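Local coordinates for translation initiation factor eIF2b-like protein (Chaetomium thermophilum, PDB 4ZEM) that forms the beta subunit of the eIF2B complex, a heterodecamer that probably serves as the guanine nucleotide exchange factor for eIF2 in translation initiation, at residues E44-I49 with E86-N91; K267-A272 with I302-V307; K273-N278 with Y308-E313; L281-G286 with D350-D355. All blocks are in the same frame, centred on the assembly; numbering follows the deposited sequence. Where two conformers were deposited one is given.

Contact 1 of 4, residues E44-I49 with E86-N91; sequences ECAGAI and EPVIGN
Helix 43-59 meets the beginning of helix 88-104 through Cys45, Ala46 and Ile49 on one side and Val88 and Ile89 on the other, and the backbones come closest at Ala46 and Ile89, whose CA atoms are 6.0 Å apart. All the meeting groups are apolar or sulfur-bearing, and the five residues are buried. Ile89 does most of the work by touching two residues spaced one helical turn apart. Its CG1 meets Cys45 SG at 3.4 Å, and its CG2 branch meets Ile49 CD1 at 3.7 Å. Cys45 SG gets there because it stands anti to its own backbone N (chi1 161°). The two isoleucine side chains cross at about a right angle, so Ile49 bridges both CG1 and CG2 of Ile89. Val88 forks over the other flank of the interface: CG2 meets Ala46 CB at 3.7 Å, while CG1 turns to Cys45 SG at 4.2 Å.

Behind this seam, Leu35 of helix 24-37 packs on Cys45. The flank carrying Ala46 and Val88 is closed by Tyr308, which touches both. One turn further on, Asn91 donates from ND2 to the carbonyl of Tyr308, tying helix 88-104 to the loop that follows strand 301-304.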
loop_
_atom_site.group_PDB
_atom_site.type_symbol
_atom_site.label_atom_id
_atom_site.label_comp_id
_atom_site.label_asym_id
_atom_site.label_seq_id
_atom_site.Cartn_x
_atom_site.Cartn_y
_atom_site.Cartn_z
ATOM N N GLU A 44 -4.442 -6.753 -0.133
ATOM C CA GLU A 44 -4.757 -7.640 0.984
ATOM C C GLU A 44 -3.485 -8.363 1.393
ATOM O O GLU A 44 -3.389 -8.931 2.480
ATOM C CB GLU A 44 -5.858 -8.637 0.626
ATOM C CG GLU A 44 -5.494 -9.605 -0.476
ATOM C CD GLU A 44 -6.653 -10.512 -0.848
ATOM O OE1 GLU A 44 -7.604 -10.617 -0.043
ATOM O OE2 GLU A 44 -6.612 -11.121 -1.938
ATOM N N CYS A 45 -2.509 -8.315 0.497
ATOM C CA CYS A 45 -1.157 -8.768 0.767
ATOM C C CYS A 45 -0.483 -7.856 1.796
ATOM O O CYS A 45 0.252 -8.328 2.665
ATOM C CB CYS A 45 -0.367 -8.832 -0.544
ATOM S SG CYS A 45 1.404 -8.847 -0.412
ATOM N N ALA A 46 -0.742 -6.553 1.700
ATOM C CA ALA A 46 -0.150 -5.576 2.616
ATOM C C ALA A 46 -0.534 -5.879 4.062
ATOM O O ALA A 46 0.321 -5.901 4.952
ATOM C CB ALA A 46 -0.579 -4.173 2.247
ATOM N N GLY A 47 -1.820 -6.134 4.281
ATOM C CA GLY A 47 -2.328 -6.476 5.600
ATOM C C GLY A 47 -1.753 -7.778 6.129
ATOM O O GLY A 47 -1.427 -7.887 7.314
ATOM N N ALA A 48 -1.604 -8.759 5.241
ATOM C CA ALA A 48 -1.074 -10.066 5.625
ATOM C C ALA A 48 0.357 -9.933 6.138
ATOM O O ALA A 48 0.729 -10.571 7.119
ATOM C CB ALA A 48 -1.138 -11.042 4.454
ATOM N N ILE A 49 1.149 -9.089 5.483
ATOM C CA ILE A 49 2.522 -8.846 5.912
ATOM C C ILE A 49 2.550 -8.217 7.306
ATOM O O ILE A 49 3.325 -8.635 8.170
ATOM C CB ILE A 49 3.271 -7.931 4.925
ATOM C CG1 ILE A 49 3.298 -8.561 3.531
ATOM C CG2 ILE A 49 4.689 -7.669 5.411
ATOM C CD1 ILE A 49 3.982 -9.918 3.487
ATOM N N GLU A 86 5.371 -8.024 -6.071
ATOM C CA GLU A 86 4.634 -7.164 -5.134
ATOM C C GLU A 86 5.521 -6.217 -4.319
ATOM O O GLU A 86 6.155 -6.635 -3.353
ATOM C CB GLU A 86 3.820 -8.031 -4.164
ATOM C CG GLU A 86 2.836 -8.987 -4.829
ATOM C CD GLU A 86 1.658 -8.277 -5.484
ATOM O OE1 GLU A 86 1.496 -7.056 -5.266
ATOM O OE2 GLU A 86 0.894 -8.944 -6.217
ATOM N N PRO A 87 5.522 -4.921 -4.668
ATOM C CA PRO A 87 6.423 -3.999 -3.966
ATOM C C PRO A 87 5.874 -3.451 -2.650
ATOM O O PRO A 87 6.624 -2.833 -1.891
ATOM C CB PRO A 87 6.600 -2.859 -4.977
ATOM C CG PRO A 87 5.370 -2.915 -5.872
ATOM C CD PRO A 87 4.650 -4.224 -5.628
ATOM N N VAL A 88 4.593 -3.677 -2.374
ATOM C CA VAL A 88 4.004 -3.200 -1.128
ATOM C C VAL A 88 4.555 -3.970 0.079
ATOM O O VAL A 88 4.590 -3.443 1.193
ATOM C CB VAL A 88 2.460 -3.290 -1.155
ATOM C CG1 VAL A 88 1.983 -4.745 -1.101
ATOM C CG2 VAL A 88 1.877 -2.500 -0.012
ATOM N N ILE A 89 4.986 -5.210 -0.145
ATOM C CA ILE A 89 5.539 -6.036 0.928
ATOM C C ILE A 89 6.732 -5.346 1.583
ATOM O O ILE A 89 6.786 -5.210 2.806
ATOM C CB ILE A 89 5.972 -7.419 0.409
ATOM C CG1 ILE A 89 4.764 -8.176 -0.147
ATOM C CG2 ILE A 89 6.647 -8.228 1.514
ATOM C CD1 ILE A 89 5.120 -9.457 -0.885
ATOM N N GLY A 90 7.659 -4.871 0.757
ATOM C CA GLY A 90 8.818 -4.148 1.244
ATOM C C GLY A 90 8.449 -2.891 2.016
ATOM O O GLY A 90 9.085 -2.574 3.022
ATOM N N ASN A 91 7.423 -2.178 1.554
ATOM C CA ASN A 91 6.974 -0.964 2.235
ATOM C C ASN A 91 6.514 -1.232 3.661
ATOM O O ASN A 91 6.873 -0.505 4.586
ATOM C CB ASN A 91 5.843 -0.292 1.464
ATOM C CG ASN A 91 6.256 0.136 0.073
ATOM O OD1 ASN A 91 7.443 0.206 -0.245
ATOM N ND2 ASN A 91 5.271 0.439 -0.765
#

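Contact 2 of 4, residues K267-A272 with I302-V307; sequences KVIFGA and IALCGV
Lys267 lays its CB against Ile302 CD1, 3.8 Å away, at the start of a parallel strand pairing whose short axes run 4.7 Å apart at 26°. The rest of the lysine chain turns off, bent at chi3, and its NZ is held by the carbonyl of Gln188 and by a salt bridge to Asp193. At Val268 the carbonyl accepts the N-H of Ile302 over 2.8 Å (Val268 O to Ile302 N). Ile269 forms no main-chain bond to this partner strand. Opposite Ile302 in the register, its CA-H points to Ile302 O, and its CG2, anti to the backbone N, reaches Leu304 CD1 at 3.7 Å. Phe270 uses both of its main-chain polar groups: N donates to Ile302 O at 2.9 Å, and O accepts from Leu304 N at 2.8 Å, with an N-H...O angle of 177°, which makes this a very straight link. Gly271 pairs with Leu304. Past it, Ala272 N still donates to Leu304 O at 3.1 Å, and its CB rests on Cys305 CB at 4.0 Å.

The two faces receive different neighbours. Ile269 and Leu304 pack on Phe207 of helix 202-214, whereas Phe270 fits against Ala287, Ala290 and Ala291 of helix 287-296. Two adjacent parallel strands, joined by a connection that includes helix 287-296, make a beta-alpha-beta crossover, and with helices on both faces of the sheet the arrangement is that of a Rossmann-like domain.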
loop_
_atom_site.group_PDB
_atom_site.type_symbol
_atom_site.label_atom_id
_atom_site.label_comp_id
_atom_site.label_asym_id
_atom_site.label_seq_id
_atom_site.Cartn_x
_atom_site.Cartn_y
_atom_site.Cartn_z
ATOM N N LYS A 267 -11.451 14.247 -16.769
ATOM C CA LYS A 267 -10.287 13.796 -16.021
ATOM C C LYS A 267 -10.100 12.292 -16.148
ATOM O O LYS A 267 -11.042 11.559 -16.449
ATOM C CB LYS A 267 -10.401 14.177 -14.543
ATOM C CG LYS A 267 -11.678 13.707 -13.872
ATOM C CD LYS A 267 -12.014 14.589 -12.682
ATOM C CE LYS A 267 -12.140 16.043 -13.096
ATOM N NZ LYS A 267 -12.524 16.908 -11.953
ATOM N N VAL A 268 -8.867 11.855 -15.921
ATOM C CA VAL A 268 -8.493 10.448 -15.965
ATOM C C VAL A 268 -8.005 10.007 -14.597
ATOM O O VAL A 268 -7.172 10.676 -13.983
ATOM C CB VAL A 268 -7.387 10.176 -17.005
ATOM C CG1 VAL A 268 -7.026 8.703 -17.002
ATOM C CG2 VAL A 268 -7.828 10.623 -18.401
ATOM N N ILE A 269 -8.512 8.870 -14.133
ATOM C CA ILE A 269 -8.179 8.345 -12.814
ATOM C C ILE A 269 -7.560 6.951 -12.921
ATOM O O ILE A 269 -8.080 6.093 -13.627
ATOM C CB ILE A 269 -9.423 8.315 -11.902
ATOM C CG1 ILE A 269 -9.924 9.739 -11.664
ATOM C CG2 ILE A 269 -9.106 7.665 -10.569
ATOM C CD1 ILE A 269 -11.125 9.825 -10.751
ATOM N N PHE A 270 -6.454 6.737 -12.206
ATOM C CA PHE A 270 -5.795 5.430 -12.156
ATOM C C PHE A 270 -5.580 4.957 -10.732
ATOM O O PHE A 270 -5.363 5.753 -9.817
ATOM C CB PHE A 270 -4.390 5.467 -12.785
ATOM C CG PHE A 270 -4.346 5.840 -14.228
ATOM C CD1 PHE A 270 -3.963 7.113 -14.608
ATOM C CD2 PHE A 270 -4.609 4.904 -15.208
ATOM C CE1 PHE A 270 -3.890 7.460 -15.938
ATOM C CE2 PHE A 270 -4.532 5.245 -16.544
ATOM C CZ PHE A 270 -4.175 6.524 -16.909
ATOM N N GLY A 271 -5.604 3.644 -10.550
ATOM C CA GLY A 271 -5.142 3.086 -9.299
ATOM C C GLY A 271 -3.649 2.864 -9.480
ATOM O O GLY A 271 -3.210 2.359 -10.515
ATOM N N ALA A 272 -2.859 3.230 -8.485
ATOM C CA ALA A 272 -1.432 2.978 -8.560
ATOM C C ALA A 272 -1.120 1.739 -7.738
ATOM O O ALA A 272 -1.588 1.614 -6.606
ATOM C CB ALA A 272 -0.637 4.168 -8.058
ATOM N N ILE A 302 -5.100 11.755 -12.380
ATOM C CA ILE A 302 -5.167 11.568 -10.937
ATOM C C ILE A 302 -4.827 10.127 -10.590
ATOM O O ILE A 302 -5.434 9.182 -11.115
ATOM C CB ILE A 302 -6.568 11.911 -10.341
ATOM C CG1 ILE A 302 -6.985 13.352 -10.640
ATOM C CG2 ILE A 302 -6.582 11.709 -8.840
ATOM C CD1 ILE A 302 -7.804 13.521 -11.896
ATOM N N ALA A 303 -3.868 9.962 -9.687
ATOM C CA ALA A 303 -3.481 8.636 -9.235
ATOM C C ALA A 303 -3.976 8.416 -7.817
ATOM O O ALA A 303 -3.675 9.198 -6.910
ATOM C CB ALA A 303 -1.977 8.467 -9.300
ATOM N N LEU A 304 -4.749 7.351 -7.637
ATOM C CA LEU A 304 -5.237 6.977 -6.316
ATOM C C LEU A 304 -4.212 6.066 -5.680
ATOM O O LEU A 304 -3.898 5.008 -6.228
ATOM C CB LEU A 304 -6.594 6.276 -6.396
ATOM C CG LEU A 304 -7.870 7.107 -6.286
ATOM C CD1 LEU A 304 -7.809 8.357 -7.135
ATOM C CD2 LEU A 304 -9.058 6.252 -6.661
ATOM N N CYS A 305 -3.640 6.496 -4.562
ATOM C CA CYS A 305 -2.670 5.670 -3.849
ATOM C C CYS A 305 -2.616 5.967 -2.356
ATOM O O CYS A 305 -2.460 7.115 -1.949
ATOM C CB CYS A 305 -1.286 5.873 -4.460
ATOM S SG CYS A 305 -0.950 7.609 -4.836
ATOM N N GLY A 306 -2.691 4.923 -1.542
ATOM C CA GLY A 306 -2.512 5.066 -0.111
ATOM C C GLY A 306 -1.026 5.155 0.171
ATOM O O GLY A 306 -0.215 4.644 -0.604
ATOM N N VAL A 307 -0.671 5.816 1.268
ATOM C CA VAL A 307 0.726 6.050 1.628
ATOM C C VAL A 307 1.508 4.743 1.820
ATOM O O VAL A 307 2.710 4.688 1.554
ATOM C CB VAL A 307 0.812 6.926 2.906
ATOM C CG1 VAL A 307 2.238 7.079 3.393
ATOM C CG2 VAL A 307 0.192 8.288 2.633
#

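Contact 3 of 4, residues K273-N278 with Y308-E313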
loop_
_atom_site.group_PDB
_atom_site.type_symbol
_atom_site.label_atom_id
_atom_site.label_comp_id
_atom_site.label_asym_id
_atom_site.label_seq_id
_atom_site.Cartn_x
_atom_site.Cartn_y
_atom_site.Cartn_z
ATOM N N LYS A 273 -0.351 0.820 -8.317
ATOM C CA LYS A 273 0.152 -0.331 -7.573
ATOM C C LYS A 273 1.269 0.103 -6.625
ATOM O O LYS A 273 1.470 -0.500 -5.574
ATOM C CB LYS A 273 0.663 -1.427 -8.506
ATOM C CG LYS A 273 -0.389 -2.116 -9.351
ATOM C CD LYS A 273 0.266 -2.793 -10.553
ATOM C CE LYS A 273 -0.702 -3.700 -11.293
ATOM N NZ LYS A 273 -2.007 -3.033 -11.523
ATOM N N ALA A 274 2.014 1.130 -7.027
ATOM C CA ALA A 274 3.080 1.686 -6.201
ATOM C C ALA A 274 3.420 3.118 -6.602
ATOM O O ALA A 274 3.192 3.529 -7.743
ATOM C CB ALA A 274 4.329 0.814 -6.290
ATOM N N VAL A 275 4.002 3.861 -5.668
ATOM C CA VAL A 275 4.498 5.200 -5.960
ATOM C C VAL A 275 5.992 5.221 -5.664
ATOM O O VAL A 275 6.457 4.539 -4.755
ATOM C CB VAL A 275 3.776 6.279 -5.126
ATOM C CG1 VAL A 275 4.363 7.674 -5.398
ATOM C CG2 VAL A 275 2.299 6.268 -5.428
ATOM N N TYR A 276 6.745 6.002 -6.428
ATOM C CA TYR A 276 8.177 6.100 -6.214
ATOM C C TYR A 276 8.587 7.503 -5.788
ATOM O O TYR A 276 7.826 8.462 -5.933
ATOM C CB TYR A 276 8.921 5.675 -7.475
ATOM C CG TYR A 276 8.642 4.242 -7.849
ATOM C CD1 TYR A 276 7.720 3.927 -8.843
ATOM C CD2 TYR A 276 9.279 3.197 -7.184
ATOM C CE1 TYR A 276 7.456 2.609 -9.177
ATOM C CE2 TYR A 276 9.025 1.877 -7.512
ATOM C CZ TYR A 276 8.112 1.587 -8.508
ATOM O OH TYR A 276 7.855 0.275 -8.834
ATOM N N GLN A 277 9.798 7.606 -5.256
ATOM C CA GLN A 277 10.308 8.854 -4.705
ATOM C C GLN A 277 10.343 9.986 -5.726
ATOM O O GLN A 277 10.155 11.148 -5.380
ATOM C CB GLN A 277 11.707 8.617 -4.145
ATOM C CG GLN A 277 11.707 7.790 -2.875
ATOM C CD GLN A 277 13.061 7.754 -2.213
ATOM O OE1 GLN A 277 14.080 7.567 -2.879
ATOM N NE2 GLN A 277 13.082 7.925 -0.895
ATOM N N ASN A 278 10.601 9.636 -6.980
ATOM C CA ASN A 278 10.637 10.602 -8.068
ATOM C C ASN A 278 9.243 11.014 -8.536
ATOM O O ASN A 278 9.100 11.909 -9.364
ATOM C CB ASN A 278 11.431 10.031 -9.242
ATOM C CG ASN A 278 10.702 8.894 -9.932
ATOM O OD1 ASN A 278 9.948 8.149 -9.299
ATOM N ND2 ASN A 278 10.926 8.749 -11.229
ATOM N N TYR A 308 0.828 3.688 2.257
ATOM C CA TYR A 308 1.491 2.399 2.420
ATOM C C TYR A 308 2.008 1.850 1.081
ATOM O O TYR A 308 2.860 0.966 1.057
ATOM C CB TYR A 308 0.569 1.376 3.107
ATOM C CG TYR A 308 -0.563 0.830 2.273
ATOM C CD1 TYR A 308 -0.449 -0.403 1.645
ATOM C CD2 TYR A 308 -1.759 1.531 2.131
ATOM C CE1 TYR A 308 -1.484 -0.921 0.890
ATOM C CE2 TYR A 308 -2.806 1.019 1.373
ATOM C CZ TYR A 308 -2.660 -0.205 0.755
ATOM O OH TYR A 308 -3.687 -0.721 -0.004
ATOM N N LYS A 309 1.482 2.355 -0.028
ATOM C CA LYS A 309 1.990 1.950 -1.332
ATOM C C LYS A 309 3.150 2.837 -1.823
ATOM O O LYS A 309 3.691 2.621 -2.909
ATOM C CB LYS A 309 0.839 1.915 -2.342
ATOM C CG LYS A 309 -0.257 0.976 -1.867
ATOM C CD LYS A 309 -0.840 0.080 -2.937
ATOM C CE LYS A 309 -2.053 0.682 -3.598
ATOM N NZ LYS A 309 -2.700 -0.321 -4.490
ATOM N N PHE A 310 3.544 3.817 -1.014
ATOM C CA PHE A 310 4.706 4.655 -1.329
ATOM C C PHE A 310 6.025 3.900 -1.138
ATOM O O PHE A 310 6.422 3.627 -0.003
ATOM C CB PHE A 310 4.730 5.907 -0.452
ATOM C CG PHE A 310 3.842 7.019 -0.937
ATOM C CD1 PHE A 310 2.574 6.756 -1.432
ATOM C CD2 PHE A 310 4.278 8.334 -0.896
ATOM C CE1 PHE A 310 1.754 7.787 -1.876
ATOM C CE2 PHE A 310 3.467 9.365 -1.338
ATOM C CZ PHE A 310 2.203 9.090 -1.832
ATOM N N CYS A 311 6.716 3.584 -2.233
ATOM C CA CYS A 311 8.008 2.909 -2.128
ATOM C C CYS A 311 9.110 3.954 -1.991
ATOM O O CYS A 311 9.200 4.867 -2.808
ATOM C CB CYS A 311 8.273 2.035 -3.356
ATOM S SG CYS A 311 7.140 0.650 -3.575
ATOM N N PRO A 312 9.994 3.784 -0.995
ATOM C CA PRO A 312 11.028 4.767 -0.641
ATOM C C PRO A 312 12.282 4.666 -1.497
ATOM O O PRO A 312 13.386 4.953 -1.034
ATOM C CB PRO A 312 11.354 4.427 0.822
ATOM C CG PRO A 312 10.587 3.155 1.149
ATOM C CD PRO A 312 10.069 2.594 -0.137
ATOM N N GLU A 313 12.108 4.176 -2.714
ATOM C CA GLU A 313 13.188 4.043 -3.683
ATOM C C GLU A 313 12.904 4.838 -4.959
ATOM O O GLU A 313 11.789 5.321 -5.173
ATOM C CB GLU A 313 13.426 2.578 -4.011
ATOM C CG GLU A 313 12.261 1.920 -4.712
ATOM C CD GLU A 313 12.421 0.421 -4.786
ATOM O OE1 GLU A 313 12.666 -0.196 -3.726
ATOM O OE2 GLU A 313 12.314 -0.137 -5.899
#
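Val275 and Phe310 form the tight half of this contact. Their CA atoms are 4.7 Å apart, and the two side chains lie side by side, pointing the same way. Val275 CB sits over one face of the phenyl ring as a CH-pi contact, 4.2 Å from the centroid and 22° off the ring normal, and CG2 adds to it at the rim. The backbone fixes this overlap, since Val275 N donates to Lys309 O (3.0 Å) and Val275 O accepts from Cys311 N (2.7 Å). Cys311 SG, turned anti to its own carbonyl carbon (chi1 -65°), rests on Ala274 CB at 3.9 Å and looks obliquely at the ring of Tyr276. Beyond the pair, Tyr376 of helix 372-379 meets the Phe310 ring.

Gln277 and Glu313 lie nearer solvent. Gln277 N bonds to Glu313 O at 3.0 Å, and that same carbonyl oxygen lies at the edge of the buried Tyr276 ring, in its plane. The extended Gln277 side chain runs along the Pro312-Glu313 peptide, but its amide makes no well-angled bond there. Shortening this residue to alanine keeps the main-chain bond but removes the chain lying along that peptide, which would probably be left more open to solvent and less fixed. At the opposite end, Lys309 CD approaches Lys273 O, while Lys309 NZ forms a salt bridge with Asp43.

The segment 273-278 thus has two neighbours: Lys273 and Ala274 both face Leu282, a classic beta bulge, in an edge strand of the three-stranded antiparallel sheet, and Val275 adds a single bridge to the loop 308-313.

Contact 4 of 4, residues L281-G286 with D350-D355; sequences LLVDSG and DYIPPD
Leu281 and Ile352 exchange a reciprocal pair of main-chain bonds, Leu281 N to Ile352 O at 2.9 Å and Ile352 N to Leu281 O at 3.1 Å, the first lying in the carbonyl plane. Val283 and Asp350 repeat the pattern: Val283 N donates to Asp350 O at 2.9 Å, and Asp350 N returns a bond to Val283 O at 2.8 Å. Between these two hydrogen-bonded pairs, Leu282 faces Tyr351 as a non-hydrogen-bonded pair, where Tyr351 CA-H contacts Leu281 O.

The side-chain acceptor that matters is the Asp350 carboxylate. Its CG, anti to the carbonyl carbon (chi1 -82°), is carried toward the turn after strand 281-284, so that OD2 takes the N-H of Gly286 at 2.7 Å. The bond is nearly straight at 168° but reaches OD2 from above the carboxylate plane. Gly286, with a positive phi, is the N-cap of helix 287-296. With an alanine at Asp350, the Gly286 N-H would probably lose its carboxylate partner and the turn could shift. A negative charge beside this helix start is likely to be favoured by its dipole. Nearby, Asp284 OD1 forms a salt bridge with Lys273 NZ, and Ser285 hydrogen-bonds through OG to Asn225 ND2 and through O to Tyr198 OH.

On the face that carries Leu281, Val283 and Ile352, as well as Asp350, the Ile352 and Val283 side chains cross at about a right angle, with Ile352 CG1 3.6 Å from Val283 CG2. Ile352 also reaches Cys288 and Ala291 of helix 287-296, Tyr351 OH bonds to Asn278 ND2, and strand 281-284 has strand 274-275 as its other neighbour in the sheet.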
loop_
_atom_site.group_PDB
_atom_site.type_symbol
_atom_site.label_atom_id
_atom_site.label_comp_id
_atom_site.label_asym_id
_atom_site.label_seq_id
_atom_site.Cartn_x
_atom_site.Cartn_y
_atom_site.Cartn_z
ATOM N N LEU A 281 5.013 6.129 -11.163
ATOM C CA LEU A 281 4.006 5.199 -10.667
ATOM C C LEU A 281 4.171 3.816 -11.265
ATOM O O LEU A 281 4.688 3.661 -12.372
ATOM C CB LEU A 281 2.606 5.697 -10.997
ATOM C CG LEU A 281 2.133 7.044 -10.468
ATOM C CD1 LEU A 281 0.776 7.333 -11.081
ATOM C CD2 LEU A 281 2.058 7.049 -8.944
ATOM N N LEU A 282 3.709 2.815 -10.529
ATOM C CA LEU A 282 3.593 1.472 -11.065
ATOM C C LEU A 282 2.109 1.267 -11.291
ATOM O O LEU A 282 1.299 1.490 -10.388
ATOM C CB LEU A 282 4.168 0.425 -10.115
ATOM C CG LEU A 282 4.499 -0.928 -10.745
ATOM C CD1 LEU A 282 5.587 -0.775 -11.800
ATOM C CD2 LEU A 282 4.914 -1.935 -9.683
ATOM N N VAL A 283 1.744 0.902 -12.515
ATOM C CA VAL A 283 0.339 0.845 -12.899
ATOM C C VAL A 283 0.050 -0.332 -13.807
ATOM O O VAL A 283 0.963 -1.026 -14.236
ATOM C CB VAL A 283 -0.100 2.142 -13.613
ATOM C CG1 VAL A 283 -0.124 3.322 -12.644
ATOM C CG2 VAL A 283 0.819 2.418 -14.804
ATOM N N ASP A 284 -1.232 -0.546 -14.093
ATOM C CA ASP A 284 -1.654 -1.575 -15.036
ATOM C C ASP A 284 -1.055 -1.296 -16.413
ATOM O O ASP A 284 -0.783 -0.146 -16.750
ATOM C CB ASP A 284 -3.184 -1.634 -15.122
ATOM C CG ASP A 284 -3.805 -2.425 -13.987
ATOM O OD1 ASP A 284 -3.172 -3.392 -13.514
ATOM O OD2 ASP A 284 -4.932 -2.082 -13.570
ATOM N N SER A 285 -0.826 -2.344 -17.197
ATOM C CA SER A 285 -0.284 -2.162 -18.540
ATOM C C SER A 285 -1.265 -1.377 -19.417
ATOM O O SER A 285 -2.480 -1.596 -19.370
ATOM C CB SER A 285 0.052 -3.510 -19.181
ATOM O OG SER A 285 -0.946 -4.475 -18.911
ATOM N N GLY A 286 -0.721 -0.454 -20.204
ATOM C CA GLY A 286 -1.507 0.380 -21.091
ATOM C C GLY A 286 -1.945 1.691 -20.468
ATOM O O GLY A 286 -2.436 2.581 -21.165
ATOM N N ASP A 350 2.946 -1.247 -16.185
ATOM C CA ASP A 350 3.612 -0.171 -16.887
ATOM C C ASP A 350 4.082 0.850 -15.879
ATOM O O ASP A 350 3.677 0.836 -14.718
ATOM C CB ASP A 350 2.687 0.496 -17.905
ATOM C CG ASP A 350 2.618 -0.253 -19.211
ATOM O OD1 ASP A 350 3.258 -1.324 -19.340
ATOM O OD2 ASP A 350 1.920 0.241 -20.116
ATOM N N TYR A 351 4.975 1.713 -16.328
ATOM C CA TYR A 351 5.510 2.759 -15.487
ATOM C C TYR A 351 5.063 4.106 -16.039
ATOM O O TYR A 351 5.118 4.343 -17.245
ATOM C CB TYR A 351 7.033 2.656 -15.414
ATOM C CG TYR A 351 7.715 3.871 -14.840
ATOM C CD1 TYR A 351 7.840 4.031 -13.465
ATOM C CD2 TYR A 351 8.267 4.841 -15.669
ATOM C CE1 TYR A 351 8.473 5.137 -12.929
ATOM C CE2 TYR A 351 8.906 5.948 -15.144
ATOM C CZ TYR A 351 9.006 6.091 -13.771
ATOM O OH TYR A 351 9.637 7.188 -13.232
ATOM N N ILE A 352 4.587 4.977 -15.163
ATOM C CA ILE A 352 4.229 6.318 -15.587
ATOM C C ILE A 352 5.207 7.293 -14.954
ATOM O O ILE A 352 5.317 7.350 -13.730
ATOM C CB ILE A 352 2.789 6.672 -15.182
ATOM C CG1 ILE A 352 1.801 5.746 -15.891
ATOM C CG2 ILE A 352 2.489 8.134 -15.486
ATOM C CD1 ILE A 352 0.361 6.101 -15.649
ATOM N N PRO A 353 5.926 8.064 -15.784
ATOM C CA PRO A 353 6.863 9.065 -15.264
ATOM C C PRO A 353 6.094 10.224 -14.618
ATOM O O PRO A 353 4.925 10.433 -14.948
ATOM C CB PRO A 353 7.642 9.498 -16.509
ATOM C CG PRO A 353 6.737 9.216 -17.642
ATOM C CD PRO A 353 5.909 8.027 -17.257
ATOM N N PRO A 354 6.733 10.954 -13.688
ATOM C CA PRO A 354 6.040 12.009 -12.931
ATOM C C PRO A 354 5.468 13.155 -13.781
ATOM O O PRO A 354 4.485 13.778 -13.368
ATOM C CB PRO A 354 7.137 12.528 -11.990
ATOM C CG PRO A 354 8.429 12.154 -12.670
ATOM C CD PRO A 354 8.145 10.824 -13.284
ATOM N N ASP A 355 6.060 13.430 -14.938
ATOM C CA ASP A 355 5.564 14.489 -15.817
ATOM C C ASP A 355 4.124 14.247 -16.275
ATOM O O ASP A 355 3.369 15.194 -16.482
ATOM C CB ASP A 355 6.486 14.657 -17.025
ATOM C CG ASP A 355 7.581 15.676 -16.776
ATOM O OD1 ASP A 355 7.746 16.091 -15.608
ATOM O OD2 ASP A 355 8.272 16.072 -17.740
#

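Contact 1 closes before the others open, joining two helices ahead of the Rossmann-like part. Contacts 2, 3 and 4 interleave along the chain: 267-272, 273-278 and 281-286 come first, then 302-307, 308-313 and 350-355. Contact 3 follows contact 2 directly in both segments: 273-278 passes from the large sheet into the small antiparallel one it shares with contact 4, while 308-313 runs beside it as a loop. The centres of contacts 2 and 3 lie about 13 Å apart, those of 3 and 4 about 12 Å. Leu281 CD1 packs on Ala303 CB, seating the small sheet against the large one. Contacts 1 and 3, about 12 Å apart between centres, touch where Asn91 meets the loop 308-313.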